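PDB 5Y5A: KLLA0F20702p from Kluyveromyces lactis, which probably acts as an Est1-type telomerase subunit, this large N-terminal helical portion of it being captured with Cdc13 in a complex related to telomerase recruitment to telomeres. Local coordinates for residues A[363-368]-A[423-428]; A[432-437]-A[497-502]; A[476-479]-A[484-487]; A[488-491]-A[495-498]; A[507-510]-A[514-517]. One frame throughout, in Å; residues are numbered along the deposited sequence.

Contact 1 of 5, residues A[363-368]-A[423-428]; sequences QDLILL and LAMARI
No ring, amide or charged plane lies where Leu365 meets Met425 and Ile428, so faces and edges play no part between the segments themselves; the flat groups are second-shell rings. Phe362 lies against Met425 and Ile428, and Phe402 of helix 385-410 lies against Leu365. Across the contact one methyl does all the touching. Leu365 holds CG anti to its own nitrogen (chi1 170°), which carries the forked end out toward the other helix. Its CD2 methyl rests against the CB-CG bond of Met425, with Leu365 CD2 3.7 Å from Met425 CG and equally far from Met425 CB. The two chains pass at a slant, and the methionine bends at chi3 farther out, beyond the touching carbons. From the next turn Ile428 brings its branch methyl alongside, Leu365 CD2 to Ile428 CG2 being 4.1 Å. Leucine suits the place because its chain is long enough to set one methyl between two residues a turn apart, while unbranched methionine can follow the surface offered to it. All three are buried, and only dispersion forces and water exclusion bind them. The CA atoms of Leu365 and Met425 lie 7.6 Å apart, a close helix-helix packing inside the largely helical Est1 DNA/RNA-binding region, a family of the TPR clan.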
# COMPACT_ATOMS: atom_id res chain seq x y z
N GLN A 363 9.33 -3.43 -3.29
CA GLN A 363 8.34 -3.49 -2.21
C GLN A 363 9.02 -3.44 -0.85
O GLN A 363 8.56 -2.74 0.05
CB GLN A 363 7.48 -4.75 -2.32
CG GLN A 363 6.29 -4.73 -1.36
CD GLN A 363 5.32 -5.87 -1.61
OE1 GLN A 363 4.38 -5.73 -2.39
NE2 GLN A 363 5.55 -7.00 -0.95
N ASP A 364 10.13 -4.16 -0.72
CA ASP A 364 10.90 -4.19 0.52
C ASP A 364 11.36 -2.79 0.94
O ASP A 364 11.33 -2.46 2.12
CB ASP A 364 12.12 -5.11 0.37
CG ASP A 364 11.78 -6.58 0.54
OD1 ASP A 364 10.57 -6.93 0.59
OD2 ASP A 364 12.73 -7.40 0.59
N LEU A 365 11.79 -2.00 -0.04
CA LEU A 365 12.22 -0.62 0.21
C LEU A 365 11.10 0.22 0.81
O LEU A 365 11.29 0.87 1.83
CB LEU A 365 12.73 0.01 -1.09
CG LEU A 365 13.00 1.52 -1.03
CD1 LEU A 365 14.25 1.82 -0.21
CD2 LEU A 365 13.11 2.12 -2.43
N ILE A 366 9.93 0.19 0.18
CA ILE A 366 8.80 0.98 0.68
C ILE A 366 8.30 0.49 2.04
O ILE A 366 8.00 1.30 2.93
CB ILE A 366 7.65 0.96 -0.32
CG1 ILE A 366 8.14 1.48 -1.67
CG2 ILE A 366 6.49 1.80 0.19
CD1 ILE A 366 7.30 0.99 -2.82
N LEU A 367 8.20 -0.83 2.20
CA LEU A 367 7.85 -1.41 3.50
C LEU A 367 8.78 -0.88 4.60
O LEU A 367 8.34 -0.43 5.65
CB LEU A 367 7.94 -2.94 3.44
CG LEU A 367 7.93 -3.70 4.77
CD1 LEU A 367 6.57 -3.61 5.46
CD2 LEU A 367 8.31 -5.16 4.53
N LEU A 368 10.08 -0.91 4.31
CA LEU A 368 11.11 -0.48 5.25
C LEU A 368 11.02 1.00 5.60
O LEU A 368 11.08 1.38 6.78
CB LEU A 368 12.50 -0.80 4.68
CG LEU A 368 13.69 -0.53 5.59
CD1 LEU A 368 13.58 -1.38 6.85
CD2 LEU A 368 15.00 -0.79 4.84
N LEU A 423 15.73 3.30 -11.08
CA LEU A 423 15.81 4.73 -10.79
C LEU A 423 14.63 5.20 -9.93
O LEU A 423 14.73 6.20 -9.23
CB LEU A 423 15.90 5.53 -12.09
CG LEU A 423 17.21 5.37 -12.88
CD1 LEU A 423 17.30 6.40 -14.00
CD2 LEU A 423 18.44 5.48 -11.97
N ALA A 424 13.51 4.47 -9.99
CA ALA A 424 12.36 4.79 -9.14
C ALA A 424 12.70 4.65 -7.66
O ALA A 424 12.25 5.43 -6.84
CB ALA A 424 11.18 3.90 -9.48
N MET A 425 13.51 3.65 -7.33
CA MET A 425 13.95 3.45 -5.95
C MET A 425 14.80 4.62 -5.47
O MET A 425 14.65 5.07 -4.33
CB MET A 425 14.73 2.13 -5.81
CG MET A 425 13.83 0.88 -5.79
SD MET A 425 14.68 -0.67 -5.42
CE MET A 425 15.87 -0.75 -6.75
N ALA A 426 15.67 5.13 -6.34
CA ALA A 426 16.45 6.31 -5.98
C ALA A 426 15.54 7.53 -5.76
O ALA A 426 15.79 8.32 -4.84
CB ALA A 426 17.50 6.61 -7.06
N ARG A 427 14.50 7.69 -6.58
CA ARG A 427 13.58 8.82 -6.42
C ARG A 427 12.89 8.77 -5.07
O ARG A 427 12.73 9.78 -4.39
CB ARG A 427 12.50 8.83 -7.51
CG ARG A 427 12.94 9.31 -8.88
CD ARG A 427 11.73 9.42 -9.79
NE ARG A 427 10.78 10.42 -9.31
CZ ARG A 427 9.47 10.35 -9.53
NH1 ARG A 427 8.67 11.31 -9.06
NH2 ARG A 427 8.95 9.33 -10.20
N ILE A 428 12.49 7.57 -4.70
CA ILE A 428 11.73 7.34 -3.49
C ILE A 428 12.56 7.63 -2.23
O ILE A 428 12.07 8.27 -1.29
CB ILE A 428 11.19 5.91 -3.50
CG1 ILE A 428 10.04 5.85 -4.51
CG2 ILE A 428 10.75 5.46 -2.13
CD1 ILE A 428 9.65 4.46 -4.84

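Contact 2 of 5, residues A[432-437]-A[497-502]; sequences WIKSHK and TLSDFN
Ser499 O is gripped twice, by Lys434 NZ at 3.0 Å and by the guanidinium nitrogen NH2 of Arg475. Lys434 belongs to a type I beta turn, Ile433 to His436, that carries the chain out of helix 421-433, and its long side chain spans the gap to the irregular loop 497-502. The ammonium reaches the carbonyl from above its plane, 60° out of it. It makes a second, weak bond, with Lys434 NZ 3.4 Å from Ser499 OG. Serine suits this place: its chi1 of 61° sets OG between the backbone nitrogen and the carbonyl carbon, close enough to its own carbonyl for one ammonium to meet both oxygens. Lysine suits the turn because a long flexible chain, here bent at chi3, can deliver a charge across 9.0 Å between the CA atoms of Lys434 and Ser499. The bound peptide, presumably of Cdc13, lies beside this bridge; one of its aromatic side chains packs on Lys434, and Lys437 NZ bonds to its backbone. Next along the loop, Asp500 gives OD2 to Arg427 in a salt bridge, while its other oxygen turns back on the chain: Asp500 OD1 accepts Phe501 N at 2.7 Å, on the anti side of the carboxylate and tilted 30° from its plane.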
# COMPACT_ATOMS: atom_id res chain seq x y z
N TRP A 432 11.63 10.69 0.21
CA TRP A 432 11.45 10.42 1.63
C TRP A 432 12.34 11.32 2.46
O TRP A 432 11.88 11.98 3.40
CB TRP A 432 11.76 8.96 1.95
CG TRP A 432 11.60 8.63 3.41
CD1 TRP A 432 10.50 8.86 4.19
CD2 TRP A 432 12.57 7.99 4.26
NE1 TRP A 432 10.72 8.40 5.47
CE2 TRP A 432 11.98 7.86 5.54
CE3 TRP A 432 13.87 7.51 4.06
CZ2 TRP A 432 12.65 7.28 6.61
CZ3 TRP A 432 14.53 6.92 5.12
CH2 TRP A 432 13.92 6.82 6.38
N ILE A 433 13.62 11.35 2.10
CA ILE A 433 14.62 12.09 2.85
C ILE A 433 14.28 13.58 2.94
O ILE A 433 14.39 14.16 4.01
CB ILE A 433 16.01 11.87 2.24
CG1 ILE A 433 16.47 10.43 2.51
CG2 ILE A 433 17.03 12.85 2.81
CD1 ILE A 433 17.76 10.04 1.83
N LYS A 434 13.82 14.17 1.83
CA LYS A 434 13.47 15.59 1.83
C LYS A 434 12.21 15.91 2.64
O LYS A 434 11.90 17.08 2.87
CB LYS A 434 13.28 16.10 0.40
CG LYS A 434 11.84 16.13 -0.05
CD LYS A 434 11.71 16.52 -1.51
CE LYS A 434 11.21 17.95 -1.64
NZ LYS A 434 11.08 18.34 -3.07
N SER A 435 11.49 14.88 3.07
CA SER A 435 10.19 15.06 3.71
C SER A 435 10.27 15.15 5.23
O SER A 435 9.29 15.51 5.87
CB SER A 435 9.25 13.91 3.35
OG SER A 435 8.90 13.92 1.97
N HIS A 436 11.40 14.77 5.81
CA HIS A 436 11.51 14.72 7.26
C HIS A 436 12.87 15.26 7.71
O HIS A 436 13.92 14.73 7.36
CB HIS A 436 11.30 13.28 7.76
CG HIS A 436 10.06 12.65 7.21
ND1 HIS A 436 8.80 12.95 7.68
CD2 HIS A 436 9.88 11.74 6.22
CE1 HIS A 436 7.90 12.26 7.01
NE2 HIS A 436 8.53 11.52 6.11
N LYS A 437 12.84 16.33 8.50
CA LYS A 437 14.05 16.99 8.95
C LYS A 437 15.04 16.05 9.64
O LYS A 437 16.23 16.08 9.35
CB LYS A 437 13.70 18.14 9.88
CG LYS A 437 13.00 19.28 9.16
CD LYS A 437 13.71 19.59 7.85
CE LYS A 437 13.10 20.80 7.16
NZ LYS A 437 13.77 21.08 5.86
N THR A 497 2.60 12.61 -2.20
CA THR A 497 2.96 12.67 -3.62
C THR A 497 4.48 12.92 -3.73
O THR A 497 5.05 13.68 -2.95
CB THR A 497 2.15 13.74 -4.41
OG1 THR A 497 2.46 13.65 -5.81
CG2 THR A 497 2.44 15.16 -3.90
N LEU A 498 5.13 12.23 -4.67
CA LEU A 498 6.57 12.44 -4.88
C LEU A 498 6.82 13.84 -5.44
O LEU A 498 6.46 14.14 -6.58
CB LEU A 498 7.15 11.38 -5.81
CG LEU A 498 6.80 9.93 -5.45
CD1 LEU A 498 7.46 8.94 -6.41
CD2 LEU A 498 7.17 9.62 -4.00
N SER A 499 7.45 14.69 -4.64
CA SER A 499 7.58 16.11 -4.98
C SER A 499 8.96 16.51 -5.54
O SER A 499 9.37 17.67 -5.39
CB SER A 499 7.27 16.95 -3.74
OG SER A 499 8.17 16.66 -2.68
N ASP A 500 9.67 15.59 -6.18
CA ASP A 500 10.94 15.94 -6.82
C ASP A 500 10.70 16.66 -8.15
O ASP A 500 11.39 17.63 -8.46
CB ASP A 500 11.82 14.70 -7.04
CG ASP A 500 11.04 13.51 -7.58
OD1 ASP A 500 9.86 13.68 -7.96
OD2 ASP A 500 11.62 12.41 -7.62
N PHE A 501 9.73 16.20 -8.93
CA PHE A 501 9.29 16.95 -10.10
C PHE A 501 8.49 18.17 -9.67
O PHE A 501 8.00 18.23 -8.54
CB PHE A 501 8.41 16.09 -11.02
CG PHE A 501 9.16 15.07 -11.81
CD1 PHE A 501 9.76 15.41 -13.02
CD2 PHE A 501 9.24 13.76 -11.37
CE1 PHE A 501 10.44 14.46 -13.76
CE2 PHE A 501 9.92 12.82 -12.10
CZ PHE A 501 10.52 13.16 -13.30
N ASN A 502 8.35 19.13 -10.57
CA ASN A 502 7.39 20.21 -10.37
C ASN A 502 6.14 19.93 -11.21
O ASN A 502 6.09 20.27 -12.40
CB ASN A 502 8.00 21.56 -10.73
CG ASN A 502 7.17 22.73 -10.22
OD1 ASN A 502 6.19 22.54 -9.49
ND2 ASN A 502 7.56 23.94 -10.59

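Contact 3 of 5, residues A[476-479]-A[484-487]; sequences PTRD and EDIM
A buried two-pronged salt bridge joins Arg478, in the loop leading to the short helix 483-487, to Asp485 on that helix. The guanidinium comes end-on, and each terminal nitrogen takes one oxygen: Arg478 NH1 lies 2.7 Å from Asp485 OD2, and Arg478 NH2 lies 2.9 Å from Asp485 OD1. Both bonds are nearly straight, at 168° and 165°, and both oxygens lie close to the guanidinium plane. The carboxylate is nevertheless not coplanar with its partner. The two planes stand 62° apart, and the nitrogens reach the oxygens from above the carboxylate plane. Arginine suits the position because its chain, extended from CG to NE, covers most of the 12.1 Å between the CA atoms of Arg478 and Asp485, the aspartate supplying the rest. The short aspartate, held close to its helix, has little freedom to wander.

Further partners fix both groups. Arg478 NE pairs with Asp503, and the ring of Tyr482 makes a cation-pi contact with the guanidinium. Asp485 OD1 also meets Arg427 NH1, while OD2 accepts Tyr482 N. With arginines on it, the buried carboxylate would be expected to stay ionised. The bridge thus ties the incoming loop to helix 483-487, which lies beside helix 421-433, the source of Arg427, while Pro476, two residues before Arg478, packs on helix 526-546.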
# COMPACT_ATOMS: atom_id res chain seq x y z
N PRO A 476 13.06 19.60 -13.34
CA PRO A 476 12.42 18.92 -14.47
C PRO A 476 10.89 18.91 -14.35
O PRO A 476 10.35 19.02 -13.25
CB PRO A 476 12.99 17.50 -14.40
CG PRO A 476 14.21 17.61 -13.55
CD PRO A 476 13.92 18.68 -12.56
N THR A 477 10.21 18.79 -15.48
CA THR A 477 8.76 18.64 -15.50
C THR A 477 8.35 17.47 -16.38
O THR A 477 9.20 16.77 -16.95
CB THR A 477 8.05 19.91 -16.00
OG1 THR A 477 8.38 20.14 -17.37
CG2 THR A 477 8.47 21.12 -15.17
N ARG A 478 7.04 17.27 -16.50
CA ARG A 478 6.48 16.09 -17.14
C ARG A 478 4.98 16.26 -17.34
O ARG A 478 4.38 17.20 -16.83
CB ARG A 478 6.75 14.87 -16.29
CG ARG A 478 6.16 15.00 -14.90
CD ARG A 478 6.39 13.75 -14.13
NE ARG A 478 5.92 13.85 -12.75
CZ ARG A 478 5.88 12.81 -11.93
NH1 ARG A 478 6.25 11.62 -12.38
NH2 ARG A 478 5.46 12.95 -10.68
N ASP A 479 4.38 15.32 -18.07
CA ASP A 479 2.97 15.46 -18.43
C ASP A 479 2.06 14.46 -17.73
O ASP A 479 0.84 14.56 -17.82
CB ASP A 479 2.81 15.34 -19.94
CG ASP A 479 3.42 16.52 -20.68
OD1 ASP A 479 3.49 17.61 -20.07
OD2 ASP A 479 3.82 16.36 -21.84
N GLU A 484 5.94 4.51 -10.18
CA GLU A 484 6.22 4.68 -8.76
C GLU A 484 5.38 5.81 -8.16
O GLU A 484 5.03 5.76 -6.98
CB GLU A 484 7.72 4.92 -8.53
CG GLU A 484 8.29 6.22 -9.13
CD GLU A 484 8.85 6.03 -10.53
OE1 GLU A 484 9.85 6.71 -10.85
OE2 GLU A 484 8.29 5.21 -11.30
N ASP A 485 5.05 6.82 -8.96
CA ASP A 485 4.17 7.89 -8.48
C ASP A 485 2.80 7.32 -8.15
O ASP A 485 2.26 7.54 -7.06
CB ASP A 485 4.02 9.01 -9.53
CG ASP A 485 5.34 9.67 -9.89
OD1 ASP A 485 5.82 10.53 -9.13
OD2 ASP A 485 5.90 9.35 -10.95
N ILE A 486 2.25 6.59 -9.10
CA ILE A 486 0.93 5.99 -8.95
C ILE A 486 0.86 5.09 -7.73
O ILE A 486 -0.11 5.14 -6.96
CB ILE A 486 0.55 5.18 -10.20
CG1 ILE A 486 0.58 6.08 -11.44
CG2 ILE A 486 -0.83 4.56 -10.03
CD1 ILE A 486 0.44 5.31 -12.75
N MET A 487 1.89 4.26 -7.53
CA MET A 487 1.90 3.31 -6.43
C MET A 487 1.86 4.00 -5.07
O MET A 487 1.23 3.50 -4.14
CB MET A 487 3.13 2.40 -6.52
CG MET A 487 3.11 1.53 -7.77
SD MET A 487 4.70 0.75 -8.15
CE MET A 487 4.78 -0.46 -6.83

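Contact 4 of 5, residues A[488-491]-A[495-498]; sequences LKEF and KFTL
Glu490 and Phe496 cross at a slant, their carboxylate and ring planes 69° apart, where the chain folds back on itself just after helix 483-487. The fold-back begins with a type II beta turn from Leu488 to Phe491. The phenyl ring turns its edge, not its face, to the turn: Phe496 CD1 lies 3.5 Å from Glu490 O, and the carbonyl carbon of Glu490 is in the ring plane. For its part, Glu490 bends at chi2 and brings its carboxylate back beside the stem of the phenylalanine, with Glu490 OE1 3.7 Å from Phe496 CB. The charge itself is answered elsewhere, by a salt bridge from OE1 to Arg265, which also packs on Phe496. Two backbone bonds hold the limbs together, Glu490 N to Phe496 O at 2.8 Å and Phe496 N to Phe491 O at 2.9 Å. Replacing the phenylalanine by an alanine here would probably keep these bonds but leave Glu490 O and the side chain of Arg265 without the ring they pack against. Glu490 and Thr497 each pack on an aromatic side chain of the bound peptide, and Lys489, whose NZ bonds to Leu516 O, makes a cation-pi contact with one. Leucines suit the buried open end of the fold-back, away from the connecting residues, where Leu488 CD1 meets Leu498 CD2 at 4.1 Å.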
# COMPACT_ATOMS: atom_id res chain seq x y z
N LEU A 488 2.50 5.15 -4.97
CA LEU A 488 2.68 5.83 -3.69
C LEU A 488 1.74 7.02 -3.44
O LEU A 488 1.97 7.81 -2.50
CB LEU A 488 4.13 6.28 -3.55
CG LEU A 488 5.14 5.13 -3.47
CD1 LEU A 488 6.55 5.65 -3.22
CD2 LEU A 488 4.74 4.18 -2.37
N LYS A 489 0.71 7.19 -4.27
CA LYS A 489 -0.24 8.28 -4.06
C LYS A 489 -0.84 8.18 -2.65
O LYS A 489 -1.26 7.10 -2.25
CB LYS A 489 -1.34 8.27 -5.12
CG LYS A 489 -0.82 8.59 -6.51
CD LYS A 489 -1.83 8.27 -7.60
CE LYS A 489 -2.91 9.32 -7.69
NZ LYS A 489 -3.67 9.19 -8.97
N GLU A 490 -0.83 9.29 -1.92
CA GLU A 490 -1.36 9.40 -0.55
C GLU A 490 -0.56 8.64 0.52
O GLU A 490 -1.02 8.48 1.65
CB GLU A 490 -2.82 8.95 -0.49
CG GLU A 490 -3.71 9.66 -1.49
CD GLU A 490 -4.10 11.08 -1.09
OE1 GLU A 490 -3.36 11.74 -0.31
OE2 GLU A 490 -5.16 11.54 -1.55
N PHE A 491 0.63 8.17 0.14
CA PHE A 491 1.58 7.57 1.09
C PHE A 491 2.17 8.66 1.98
O PHE A 491 2.87 9.55 1.49
CB PHE A 491 2.69 6.84 0.33
CG PHE A 491 3.60 6.01 1.19
CD1 PHE A 491 3.09 5.06 2.07
CD2 PHE A 491 4.98 6.12 1.05
CE1 PHE A 491 3.94 4.26 2.82
CE2 PHE A 491 5.83 5.32 1.80
CZ PHE A 491 5.31 4.39 2.69
N LYS A 495 4.88 12.32 1.90
CA LYS A 495 3.94 13.44 1.91
C LYS A 495 2.91 13.40 0.79
O LYS A 495 2.56 14.45 0.23
CB LYS A 495 4.68 14.77 1.89
CG LYS A 495 5.71 14.93 2.99
CD LYS A 495 5.05 15.11 4.34
CE LYS A 495 6.06 15.61 5.36
NZ LYS A 495 5.43 15.81 6.69
N PHE A 496 2.47 12.19 0.46
CA PHE A 496 1.24 11.94 -0.30
C PHE A 496 1.46 12.05 -1.80
O PHE A 496 0.61 11.63 -2.59
CB PHE A 496 0.15 12.95 0.08
CG PHE A 496 -0.11 13.03 1.56
CD1 PHE A 496 -0.26 11.86 2.30
CD2 PHE A 496 -0.17 14.25 2.22
CE1 PHE A 496 -0.48 11.91 3.67
CE2 PHE A 496 -0.40 14.30 3.59
CZ PHE A 496 -0.56 13.12 4.32
N THR A 497 2.60 12.61 -2.20
CA THR A 497 2.96 12.67 -3.62
C THR A 497 4.48 12.92 -3.73
O THR A 497 5.05 13.68 -2.95
CB THR A 497 2.15 13.74 -4.41
OG1 THR A 497 2.46 13.65 -5.81
CG2 THR A 497 2.44 15.16 -3.90
N LEU A 498 5.13 12.23 -4.67
CA LEU A 498 6.57 12.44 -4.88
C LEU A 498 6.82 13.84 -5.44
O LEU A 498 6.46 14.14 -6.58
CB LEU A 498 7.15 11.38 -5.81
CG LEU A 498 6.80 9.93 -5.45
CD1 LEU A 498 7.46 8.94 -6.41
CD2 LEU A 498 7.17 9.62 -4.00

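Contact 5 of 5, residues A[507-510]-A[514-517]; sequences LSMD and DRLV
Arg515 reaches Met509 and Asp510 with a chain extended from CG to NE, and then swings its guanidinium across that line at chi4, -79°. Met509 answers with a bend near its end: chi3 of 76° folds CE back over the flat group. The methyl therefore lies on one face of the guanidinium, 3.4 Å above the plane and offset toward the rim, nearest to Arg515 NH2. The methionine and arginine chains cross at about a right angle, and the stem takes part as well, Met509 CB lying 3.6 Å from Arg515 NE.

The polar grip comes at the edge, though tilted from the guanidinium plane. Arg515 NE gives its hydrogen to Asp510 O at 2.7 Å, reaching the oxygen almost in line with the carbonyl bond, although the bond is bent at the hydrogen (136°). Asp510 adds its carboxylate only loosely: OD2 stands 3.7 Å from Arg515 NH2, a long salt bridge, with the two planes steeply inclined. Arg515 NH1 turns to Asp479 O, so that one arginine on the short helix 512-515 holds two separate loops. A methionine in its place would probably leave Asp510 O and Asp479 O without their donor and the Asp510 carboxylate without its nearby positive charge.

Each residue type matches its task. Methionine supplies a flexible, polarisable cover for a flat cation, arginine several N-H groups pointing different ways, and aspartate a loose negative partner, the firm bond being made by its backbone. The chemistry suggests that the buried guanidinium is held chiefly by neutral backbone carbonyls, its charge probably being offset in part by the more exposed aspartate.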
# COMPACT_ATOMS: atom_id res chain seq x y z
N LEU A 507 -2.12 20.43 -13.10
CA LEU A 507 -3.48 20.72 -12.67
C LEU A 507 -4.24 21.58 -13.68
O LEU A 507 -5.47 21.58 -13.71
CB LEU A 507 -3.47 21.39 -11.30
CG LEU A 507 -2.65 22.66 -11.12
CD1 LEU A 507 -3.44 23.92 -11.47
CD2 LEU A 507 -2.12 22.73 -9.69
N SER A 508 -3.49 22.33 -14.49
CA SER A 508 -4.11 23.17 -15.50
C SER A 508 -4.21 22.45 -16.84
O SER A 508 -4.69 23.01 -17.83
CB SER A 508 -3.32 24.48 -15.66
OG SER A 508 -2.01 24.23 -16.13
N MET A 509 -3.77 21.19 -16.88
CA MET A 509 -3.83 20.40 -18.10
C MET A 509 -5.11 19.55 -18.16
O MET A 509 -5.78 19.33 -17.15
CB MET A 509 -2.59 19.50 -18.22
CG MET A 509 -1.28 20.27 -18.30
SD MET A 509 0.17 19.20 -18.34
CE MET A 509 0.12 18.60 -20.03
N ASP A 510 -5.42 19.08 -19.37
CA ASP A 510 -6.62 18.29 -19.62
C ASP A 510 -6.44 16.83 -19.19
O ASP A 510 -5.31 16.37 -19.02
CB ASP A 510 -6.97 18.35 -21.10
CG ASP A 510 -5.80 17.96 -21.98
OD1 ASP A 510 -4.96 18.83 -22.27
OD2 ASP A 510 -5.71 16.77 -22.37
N ASP A 514 -6.73 10.88 -15.74
CA ASP A 514 -5.97 9.89 -16.50
C ASP A 514 -4.46 10.15 -16.38
O ASP A 514 -3.68 9.20 -16.29
CB ASP A 514 -6.40 9.89 -17.97
CG ASP A 514 -7.65 9.06 -18.20
OD1 ASP A 514 -8.04 8.29 -17.30
OD2 ASP A 514 -8.24 9.16 -19.29
N ARG A 515 -4.06 11.42 -16.36
CA ARG A 515 -2.65 11.78 -16.21
C ARG A 515 -2.06 11.24 -14.93
O ARG A 515 -0.90 10.81 -14.90
CB ARG A 515 -2.45 13.29 -16.23
CG ARG A 515 -2.82 13.95 -17.51
CD ARG A 515 -2.34 15.39 -17.53
NE ARG A 515 -2.66 16.00 -18.81
CZ ARG A 515 -1.95 15.79 -19.91
NH1 ARG A 515 -0.89 15.00 -19.88
NH2 ARG A 515 -2.31 16.39 -21.04
N LEU A 516 -2.87 11.28 -13.88
CA LEU A 516 -2.41 10.89 -12.55
C LEU A 516 -2.51 9.37 -12.35
O LEU A 516 -2.23 8.87 -11.26
CB LEU A 516 -3.20 11.63 -11.47
CG LEU A 516 -3.10 13.17 -11.52
CD1 LEU A 516 -3.84 13.83 -10.37
CD2 LEU A 516 -1.65 13.62 -11.55
N VAL A 517 -2.90 8.64 -13.39
CA VAL A 517 -2.80 7.18 -13.37
C VAL A 517 -2.02 6.69 -14.59
O VAL A 517 -2.25 5.58 -15.07
CB VAL A 517 -4.18 6.48 -13.33
CG1 VAL A 517 -4.83 6.66 -11.97
CG2 VAL A 517 -5.08 6.96 -14.46

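In the fold
From the N terminus, contact 1 comes first, closing the stretch that runs from helix 339-379 through helix 385-410 to helix 421-433. Contact 2 opens at the end of that last helix and closes a longer loop at 497-502. Contact 3 is nested within it, and contact 4 begins directly after contact 3 and ends on Thr497 and Leu498, which contact 2 shares. Contact 5 follows in series, closing a short loop that runs into helix 512-515. None of them cross. Arg427, on contact 1's second helix, reaches acids in contacts 2 and 3, while Asp479 and Lys489 connect contacts 3 and 4 to contact 5. Contact 2 and the Arg427 salt bridges tie 476-517 to the helical body; contacts 3 to 5 fold it on itself.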